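Local coordinates for protein Old Yellow Enzyme (Pichia, PDB 6AGZ) that probably catalyses the asymmetric reduction of the carbon-carbon double bond of enone compounds, using a flavin mononucleotide bound in its TIM barrel, at residues V153-L158 with N203-K208; Q163-Y168 with I224-E229. All coordinates share one frame; numbering follows the deposited sequence.

Contact 1: V153-L158 with N203-K208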
ATOM      1  N   VAL A 153     -23.125 -21.596  11.446  1.00 20.07           N
ATOM      2  CA  VAL A 153     -22.727 -20.678  10.386  1.00 19.31           C
ATOM      3  C   VAL A 153     -22.747 -21.397   9.043  1.00 19.54           C
ATOM      4  O   VAL A 153     -22.456 -22.598   8.949  1.00 19.97           O
ATOM      5  CB  VAL A 153     -21.342 -20.075  10.687  1.00 18.47           C
ATOM      6  CG1 VAL A 153     -20.243 -21.118  10.536  1.00 17.64           C
ATOM      7  CG2 VAL A 153     -21.075 -18.866   9.799  1.00 16.98           C
ATOM      8  N   GLN A 154     -23.120 -20.667   7.996  1.00 19.86           N
ATOM      9  CA  GLN A 154     -23.215 -21.220   6.654  1.00 20.82           C
ATOM     10  C   GLN A 154     -22.496 -20.307   5.675  1.00 20.39           C
ATOM     11  O   GLN A 154     -22.566 -19.079   5.789  1.00 19.48           O
ATOM     12  CB  GLN A 154     -24.678 -21.392   6.221  1.00 22.37           C
ATOM     13  CG  GLN A 154     -25.563 -22.071   7.252  1.00 25.21           C
ATOM     14  CD  GLN A 154     -26.879 -22.544   6.667  1.00 28.70           C
ATOM     15  OE1 GLN A 154     -26.935 -23.006   5.528  1.00 29.38           O
ATOM     16  NE2 GLN A 154     -27.949 -22.426   7.446  1.00 29.69           N
ATOM     17  N   ALA A 155     -21.799 -20.913   4.717  1.00 19.51           N
ATOM     18  CA  ALA A 155     -21.217 -20.148   3.625  1.00 19.60           C
ATOM     19  C   ALA A 155     -22.325 -19.671   2.697  1.00 18.03           C
ATOM     20  O   ALA A 155     -23.173 -20.460   2.268  1.00 17.50           O
ATOM     21  CB  ALA A 155     -20.201 -20.994   2.860  1.00 19.83           C
ATOM     22  N   MET A 156     -22.324 -18.373   2.398  1.00 18.27           N
ATOM     23  CA  MET A 156     -23.396 -17.792   1.601  1.00 19.60           C
ATOM     24  C   MET A 156     -23.436 -18.403   0.207  1.00 19.67           C
ATOM     25  O   MET A 156     -22.401 -18.598  -0.437  1.00 18.55           O
ATOM     26  CB  MET A 156     -23.221 -16.277   1.498  1.00 21.20           C
ATOM     27  CG  MET A 156     -23.367 -15.539   2.815  1.00 23.74           C
ATOM     28  SD  MET A 156     -23.321 -13.751   2.596  1.00 27.06           S
ATOM     29  CE  MET A 156     -24.785 -13.505   1.604  1.00 28.31           C
ATOM     30  N   THR A 157     -24.643 -18.717  -0.251  1.00 20.91           N
ATOM     31  CA  THR A 157     -24.839 -19.125  -1.630  1.00 22.35           C
ATOM     32  C   THR A 157     -24.772 -17.905  -2.544  1.00 23.15           C
ATOM     33  O   THR A 157     -24.764 -16.756  -2.094  1.00 23.39           O
ATOM     34  CB  THR A 157     -26.180 -19.840  -1.796  1.00 22.73           C
ATOM     35  OG1 THR A 157     -27.248 -18.917  -1.549  1.00 21.12           O
ATOM     36  CG2 THR A 157     -26.291 -21.001  -0.817  1.00 23.30           C
ATOM     37  N   LEU A 158     -24.712 -18.164  -3.852  1.00 25.16           N
ATOM     38  CA  LEU A 158     -24.779 -17.071  -4.818  1.00 25.40           C
ATOM     39  C   LEU A 158     -26.084 -16.299  -4.680  1.00 24.19           C
ATOM     40  O   LEU A 158     -26.101 -15.063  -4.761  1.00 22.17           O
ATOM     41  CB  LEU A 158     -24.621 -17.616  -6.237  1.00 27.04           C
ATOM     42  CG  LEU A 158     -23.193 -17.746  -6.769  1.00 29.08           C
ATOM     43  CD1 LEU A 158     -23.148 -18.686  -7.962  1.00 30.28           C
ATOM     44  CD2 LEU A 158     -22.650 -16.377  -7.146  1.00 30.16           C
ATOM     45  N   ASN A 203     -12.343 -15.510   4.590  1.00 15.44           N
ATOM     46  CA  ASN A 203     -12.822 -15.840   3.251  1.00 16.36           C
ATOM     47  C   ASN A 203     -11.948 -16.944   2.663  1.00 16.79           C
ATOM     48  O   ASN A 203     -10.813 -16.690   2.246  1.00 17.32           O
ATOM     49  CB  ASN A 203     -12.820 -14.600   2.357  1.00 15.64           C
ATOM     50  CG  ASN A 203     -13.522 -14.831   1.029  1.00 15.03           C
ATOM     51  OD1 ASN A 203     -13.766 -15.967   0.629  1.00 14.80           O
ATOM     52  ND2 ASN A 203     -13.852 -13.744   0.339  1.00 12.18           N
ATOM     53  N   LYS A 204     -12.486 -18.164   2.621  1.00 16.91           N
ATOM     54  CA  LYS A 204     -11.847 -19.284   1.944  1.00 18.94           C
ATOM     55  C   LYS A 204     -12.561 -19.659   0.652  1.00 17.89           C
ATOM     56  O   LYS A 204     -12.317 -20.744   0.114  1.00 17.56           O
ATOM     57  CB  LYS A 204     -11.782 -20.504   2.867  1.00 20.31           C
ATOM     58  CG  LYS A 204     -11.326 -20.207   4.282  1.00 22.23           C
ATOM     59  CD  LYS A 204      -9.907 -19.668   4.323  1.00 24.62           C
ATOM     60  CE  LYS A 204      -9.485 -19.370   5.753  1.00 25.90           C
ATOM     61  NZ  LYS A 204      -8.172 -18.671   5.817  1.00 25.36           N
ATOM     62  N   ARG A 205     -13.444 -18.796   0.151  1.00 16.27           N
ATOM     63  CA  ARG A 205     -14.241 -19.127  -1.022  1.00 16.83           C
ATOM     64  C   ARG A 205     -13.353 -19.350  -2.240  1.00 18.12           C
ATOM     65  O   ARG A 205     -12.287 -18.744  -2.383  1.00 16.74           O
ATOM     66  CB  ARG A 205     -15.251 -18.015  -1.314  1.00 16.03           C
ATOM     67  CG  ARG A 205     -16.239 -17.757  -0.188  1.00 16.64           C
ATOM     68  CD  ARG A 205     -17.205 -16.638  -0.542  1.00 16.87           C
ATOM     69  NE  ARG A 205     -18.188 -17.059  -1.536  1.00 16.20           N
ATOM     70  CZ  ARG A 205     -19.369 -17.589  -1.236  1.00 16.70           C
ATOM     71  NH1 ARG A 205     -19.717 -17.761   0.032  1.00 16.32           N
ATOM     72  NH2 ARG A 205     -20.204 -17.946  -2.204  1.00 16.77           N
ATOM     73  N   THR A 206     -13.807 -20.235  -3.126  1.00 20.77           N
ATOM     74  CA  THR A 206     -13.092 -20.555  -4.353  1.00 22.01           C
ATOM     75  C   THR A 206     -13.847 -20.114  -5.600  1.00 21.87           C
ATOM     76  O   THR A 206     -13.417 -20.426  -6.716  1.00 22.24           O
ATOM     77  CB  THR A 206     -12.792 -22.054  -4.417  1.00 22.33           C
ATOM     78  OG1 THR A 206     -14.004 -22.796  -4.236  1.00 23.93           O
ATOM     79  CG2 THR A 206     -11.794 -22.442  -3.332  1.00 22.24           C
ATOM     80  N   ASP A 207     -14.961 -19.403  -5.442  1.00 21.12           N
ATOM     81  CA  ASP A 207     -15.633 -18.774  -6.569  1.00 22.15           C
ATOM     82  C   ASP A 207     -15.068 -17.364  -6.750  1.00 22.18           C
ATOM     83  O   ASP A 207     -14.031 -17.013  -6.184  1.00 22.87           O
ATOM     84  CB  ASP A 207     -17.152 -18.792  -6.381  1.00 21.12           C
ATOM     85  CG  ASP A 207     -17.612 -18.065  -5.123  1.00 20.05           C
ATOM     86  OD1 ASP A 207     -16.809 -17.344  -4.494  1.00 19.50           O
ATOM     87  OD2 ASP A 207     -18.801 -18.213  -4.769  1.00 20.07           O
ATOM     88  N   LYS A 208     -15.742 -16.539  -7.550  1.00 20.89           N
ATOM     89  CA  LYS A 208     -15.216 -15.213  -7.853  1.00 20.55           C
ATOM     90  C   LYS A 208     -15.305 -14.237  -6.683  1.00 18.81           C
ATOM     91  O   LYS A 208     -14.913 -13.077  -6.847  1.00 17.38           O
ATOM     92  CB  LYS A 208     -15.937 -14.626  -9.069  1.00 22.33           C
ATOM     93  CG  LYS A 208     -17.388 -14.258  -8.826  1.00 24.71           C
ATOM     94  CD  LYS A 208     -17.917 -13.409  -9.971  1.00 25.87           C
ATOM     95  CE  LYS A 208     -19.388 -13.071  -9.793  1.00 26.91           C
ATOM     96  NZ  LYS A 208     -19.869 -12.168 -10.877  1.00 27.60           N
TER

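Contact 2: Q163-Y168 with I224-E229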
ATOM      1  N   GLN A 163     -29.095 -11.448  -3.032  1.00 19.27           N
ATOM      2  CA  GLN A 163     -30.087 -10.854  -2.143  1.00 19.38           C
ATOM      3  C   GLN A 163     -29.451  -9.830  -1.213  1.00 19.17           C
ATOM      4  O   GLN A 163     -30.083  -8.829  -0.861  1.00 19.70           O
ATOM      5  CB  GLN A 163     -30.792 -11.944  -1.336  1.00 19.87           C
ATOM      6  CG  GLN A 163     -32.010 -11.448  -0.578  1.00 18.88           C
ATOM      7  CD  GLN A 163     -33.068 -10.876  -1.501  1.00 18.26           C
ATOM      8  OE1 GLN A 163     -33.460 -11.507  -2.482  1.00 17.93           O
ATOM      9  NE2 GLN A 163     -33.531  -9.669  -1.196  1.00 18.32           N
ATOM     10  N   THR A 164     -28.205 -10.067  -0.797  1.00 17.83           N
ATOM     11  CA  THR A 164     -27.497  -9.076   0.007  1.00 17.75           C
ATOM     12  C   THR A 164     -27.334  -7.770  -0.762  1.00 17.82           C
ATOM     13  O   THR A 164     -27.587  -6.683  -0.227  1.00 17.40           O
ATOM     14  CB  THR A 164     -26.135  -9.622   0.439  1.00 18.43           C
ATOM     15  OG1 THR A 164     -26.322 -10.726   1.331  1.00 18.72           O
ATOM     16  CG2 THR A 164     -25.324  -8.543   1.141  1.00 17.31           C
ATOM     17  N   LYS A 165     -26.920  -7.862  -2.028  1.00 18.19           N
ATOM     18  CA  LYS A 165     -26.782  -6.666  -2.854  1.00 18.17           C
ATOM     19  C   LYS A 165     -28.109  -5.924  -2.978  1.00 16.83           C
ATOM     20  O   LYS A 165     -28.186  -4.710  -2.739  1.00 16.15           O
ATOM     21  CB  LYS A 165     -26.243  -7.052  -4.232  1.00 19.40           C
ATOM     22  CG  LYS A 165     -24.963  -7.873  -4.177  1.00 20.50           C
ATOM     23  CD  LYS A 165     -24.813  -8.756  -5.403  1.00 21.75           C
ATOM     24  CE  LYS A 165     -23.988  -8.073  -6.478  1.00 21.14           C
ATOM     25  NZ  LYS A 165     -23.892  -8.902  -7.711  1.00 19.97           N
ATOM     26  N   LYS A 166     -29.175  -6.649  -3.340  1.00 17.53           N
ATOM     27  CA  LYS A 166     -30.485  -6.018  -3.476  1.00 19.11           C
ATOM     28  C   LYS A 166     -30.929  -5.367  -2.170  1.00 18.27           C
ATOM     29  O   LYS A 166     -31.525  -4.282  -2.177  1.00 17.79           O
ATOM     30  CB  LYS A 166     -31.514  -7.045  -3.946  1.00 21.02           C
ATOM     31  CG  LYS A 166     -31.189  -7.670  -5.294  1.00 22.41           C
ATOM     32  CD  LYS A 166     -32.267  -8.649  -5.732  1.00 24.75           C
ATOM     33  CE  LYS A 166     -31.892  -9.326  -7.041  1.00 25.71           C
ATOM     34  NZ  LYS A 166     -32.777 -10.487  -7.343  1.00 26.70           N
ATOM     35  N   ASP A 167     -30.638  -6.010  -1.036  1.00 17.29           N
ATOM     36  CA  ASP A 167     -31.004  -5.438   0.256  1.00 17.54           C
ATOM     37  C   ASP A 167     -30.231  -4.155   0.532  1.00 16.26           C
ATOM     38  O   ASP A 167     -30.788  -3.196   1.080  1.00 14.69           O
ATOM     39  CB  ASP A 167     -30.763  -6.455   1.373  1.00 17.36           C
ATOM     40  CG  ASP A 167     -31.737  -7.615   1.330  1.00 21.01           C
ATOM     41  OD1 ASP A 167     -32.755  -7.515   0.613  1.00 21.32           O
ATOM     42  OD2 ASP A 167     -31.484  -8.627   2.017  1.00 20.66           O
ATOM     43  N   TYR A 168     -28.944  -4.123   0.174  1.00 15.18           N
ATOM     44  CA  TYR A 168     -28.183  -2.883   0.297  1.00 15.50           C
ATOM     45  C   TYR A 168     -28.806  -1.772  -0.538  1.00 15.64           C
ATOM     46  O   TYR A 168     -28.913  -0.627  -0.080  1.00 15.23           O
ATOM     47  CB  TYR A 168     -26.729  -3.106  -0.119  1.00 14.00           C
ATOM     48  CG  TYR A 168     -25.802  -3.505   1.007  1.00 13.99           C
ATOM     49  CD1 TYR A 168     -25.336  -4.809   1.121  1.00 14.16           C
ATOM     50  CD2 TYR A 168     -25.385  -2.576   1.952  1.00 14.61           C
ATOM     51  CE1 TYR A 168     -24.483  -5.177   2.144  1.00 15.31           C
ATOM     52  CE2 TYR A 168     -24.532  -2.935   2.982  1.00 14.28           C
ATOM     53  CZ  TYR A 168     -24.084  -4.237   3.072  1.00 13.86           C
ATOM     54  OH  TYR A 168     -23.235  -4.600   4.093  1.00 13.34           O
ATOM     55  N   ILE A 224     -21.105  -1.177  -3.687  1.00 16.35           N
ATOM     56  CA  ILE A 224     -20.848   0.247  -3.890  1.00 16.58           C
ATOM     57  C   ILE A 224     -21.382   0.703  -5.241  1.00 17.40           C
ATOM     58  O   ILE A 224     -22.005   1.765  -5.349  1.00 17.08           O
ATOM     59  CB  ILE A 224     -19.343   0.546  -3.752  1.00 15.64           C
ATOM     60  CG1 ILE A 224     -18.871   0.292  -2.321  1.00 15.41           C
ATOM     61  CG2 ILE A 224     -19.044   1.980  -4.157  1.00 15.64           C
ATOM     62  CD1 ILE A 224     -19.628   1.079  -1.283  1.00 15.74           C
ATOM     63  N   ASP A 225     -21.154  -0.089  -6.290  1.00 18.26           N
ATOM     64  CA  ASP A 225     -21.600   0.311  -7.622  1.00 19.03           C
ATOM     65  C   ASP A 225     -23.121   0.344  -7.712  1.00 19.89           C
ATOM     66  O   ASP A 225     -23.694   1.287  -8.272  1.00 20.58           O
ATOM     67  CB  ASP A 225     -21.017  -0.630  -8.677  1.00 20.48           C
ATOM     68  CG  ASP A 225     -19.514  -0.486  -8.816  1.00 20.56           C
ATOM     69  OD1 ASP A 225     -18.977   0.566  -8.410  1.00 20.24           O
ATOM     70  OD2 ASP A 225     -18.870  -1.422  -9.335  1.00 20.38           O
ATOM     71  N   LEU A 226     -23.792  -0.672  -7.161  1.00 18.43           N
ATOM     72  CA  LEU A 226     -25.251  -0.681  -7.189  1.00 18.08           C
ATOM     73  C   LEU A 226     -25.830   0.488  -6.398  1.00 17.70           C
ATOM     74  O   LEU A 226     -26.790   1.134  -6.840  1.00 17.86           O
ATOM     75  CB  LEU A 226     -25.778  -2.012  -6.656  1.00 19.03           C
ATOM     76  CG  LEU A 226     -25.717  -3.190  -7.632  1.00 20.86           C
ATOM     77  CD1 LEU A 226     -25.953  -4.506  -6.910  1.00 22.18           C
ATOM     78  CD2 LEU A 226     -26.732  -3.004  -8.750  1.00 21.36           C
ATOM     79  N   VAL A 227     -25.253   0.783  -5.230  1.00 15.98           N
ATOM     80  CA  VAL A 227     -25.755   1.887  -4.414  1.00 17.25           C
ATOM     81  C   VAL A 227     -25.502   3.225  -5.101  1.00 17.23           C
ATOM     82  O   VAL A 227     -26.346   4.128  -5.058  1.00 18.94           O
ATOM     83  CB  VAL A 227     -25.131   1.834  -3.007  1.00 16.81           C
ATOM     84  CG1 VAL A 227     -25.462   3.093  -2.223  1.00 19.36           C
ATOM     85  CG2 VAL A 227     -25.627   0.606  -2.258  1.00 15.15           C
ATOM     86  N   ILE A 228     -24.342   3.374  -5.748  1.00 14.99           N
ATOM     87  CA  ILE A 228     -24.053   4.599  -6.490  1.00 15.69           C
ATOM     88  C   ILE A 228     -25.055   4.780  -7.622  1.00 15.95           C
ATOM     89  O   ILE A 228     -25.568   5.884  -7.847  1.00 15.43           O
ATOM     90  CB  ILE A 228     -22.605   4.584  -7.017  1.00 16.41           C
ATOM     91  CG1 ILE A 228     -21.613   4.832  -5.879  1.00 15.83           C
ATOM     92  CG2 ILE A 228     -22.417   5.623  -8.114  1.00 16.87           C
ATOM     93  CD1 ILE A 228     -20.166   4.790  -6.322  1.00 15.94           C
ATOM     94  N   GLU A 229     -25.354   3.701  -8.349  1.00 14.85           N
ATOM     95  CA  GLU A 229     -26.380   3.781  -9.383  1.00 16.67           C
ATOM     96  C   GLU A 229     -27.740   4.125  -8.791  1.00 15.80           C
ATOM     97  O   GLU A 229     -28.549   4.799  -9.440  1.00 14.39           O
ATOM     98  CB  GLU A 229     -26.445   2.464 -10.159  1.00 21.28           C
ATOM     99  CG  GLU A 229     -27.605   2.368 -11.139  1.00 27.52           C
ATOM    100  CD  GLU A 229     -27.469   1.201 -12.096  1.00 33.50           C
ATOM    101  OE1 GLU A 229     -27.305   1.445 -13.310  1.00 35.92           O
ATOM    102  OE2 GLU A 229     -27.520   0.040 -11.635  1.00 35.32           O
TER

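Contact 1: V153-L158 with N203-K208
Arg205 reaches across from a loop of this flavin-binding TIM barrel, the one between helices 193-198 and 213-216, to the backbone of Met156, just past the short strand 153-155. The backbone it leaves is shaped by an Asx turn: Asn203 OD1 accepts from Arg205 N at 2.9 Å. From CB, which points toward 153-158, the chain runs extended through CG to CD, then bends at chi3 (73°), and this turn brings the guanidinium beside the Met156 carbonyl. There NE faces back into its own loop, bonding Asp207 OD1 at 3.3 Å. NH1 donates to Met156 O at 2.9 Å, on a lone pair in the carbonyl plane, and also to Pro133 O. NH2 serves both sides, giving a hydrogen to Met156 O and forming a salt bridge with Asp207 OD2. The carboxylate and the two carbonyls of Met156 and Pro133 thus hold the rotation of the flat group, and Asp207 probably balances its charge. A leucine here would probably strand the Asp207 carboxylate without its charged mate and Met156 O without either of these donors. Met156 O lies 6° out of the guanidinium plane, while NH2 approaches it tilted 23° from the carbonyl plane.

Contact 2: Q163-Y168 with I224-E229
Lys165 and Leu226 meet where helix 158-179 packs beside helix 218-231, two of the outer helices of the TIM barrel. Their CA atoms are 7.5 Å apart, and those of Tyr168 and Val227 are slightly closer at 7.1 Å; these two pairs bring the segments nearest each other.

Van der Waals contacts carry the interface. Leu226 CD1 lies 3.7 Å from Lys165 CB and also touches CE further along the same side chain, at 4.1 Å. Both atoms can reach one methyl because the lysine chain is not straight: it bends at chi3 (94°), carrying CE round to the leucine. The aliphatic part of the lysine therefore behaves as a hydrophobic surface. Deeper in, Val227 CG2 approaches the backbone of Tyr168, 4.1 Å from its O, and makes an apolar contact with Tyr168 CB at 4.4 Å; the phenol ring is not what meets the valine.

Polar links run alongside this packing. Lys165 NZ forms salt bridges with Glu162 on its own helix and with Glu222 on the partner helix, so its charged end also ties the two helices together. Within 163-168, Gln163 NE2 donates to Asp167 OD1 at 2.9 Å, coming from above the carboxylate plane.

Beyond these pairs, Leu226 also touches Val169 and Val227 touches Ala172, continuing the interface along helix 158-179. Underneath, Val227 rests on Val184 of strand 183-187 and Val236 of strand 236-240, neighbouring parallel strands of the barrel wall.

Overall arrangement
The centres of contacts 1 and 2 lie about 18 Å apart, on the same side of the chain's centre, and their segments alternate along the sequence: 153-158, 163-168, 203-208, then 224-229. Strand 153-155 leads almost directly into helix 158-179, which carries the first half of contact 2, and the two sites touch where Met156 CE packs against Thr164 OG1. Contact 1, centred about 25 Å from the chain's centre, joins the end of strand 153-155 and the residue after it to the loop preceding helix 213-216; contact 2, about 17 Å out, joins helices around the eight-stranded barrel. The side chain of Tyr168 is about 12 Å from the bound FMN, without touching it.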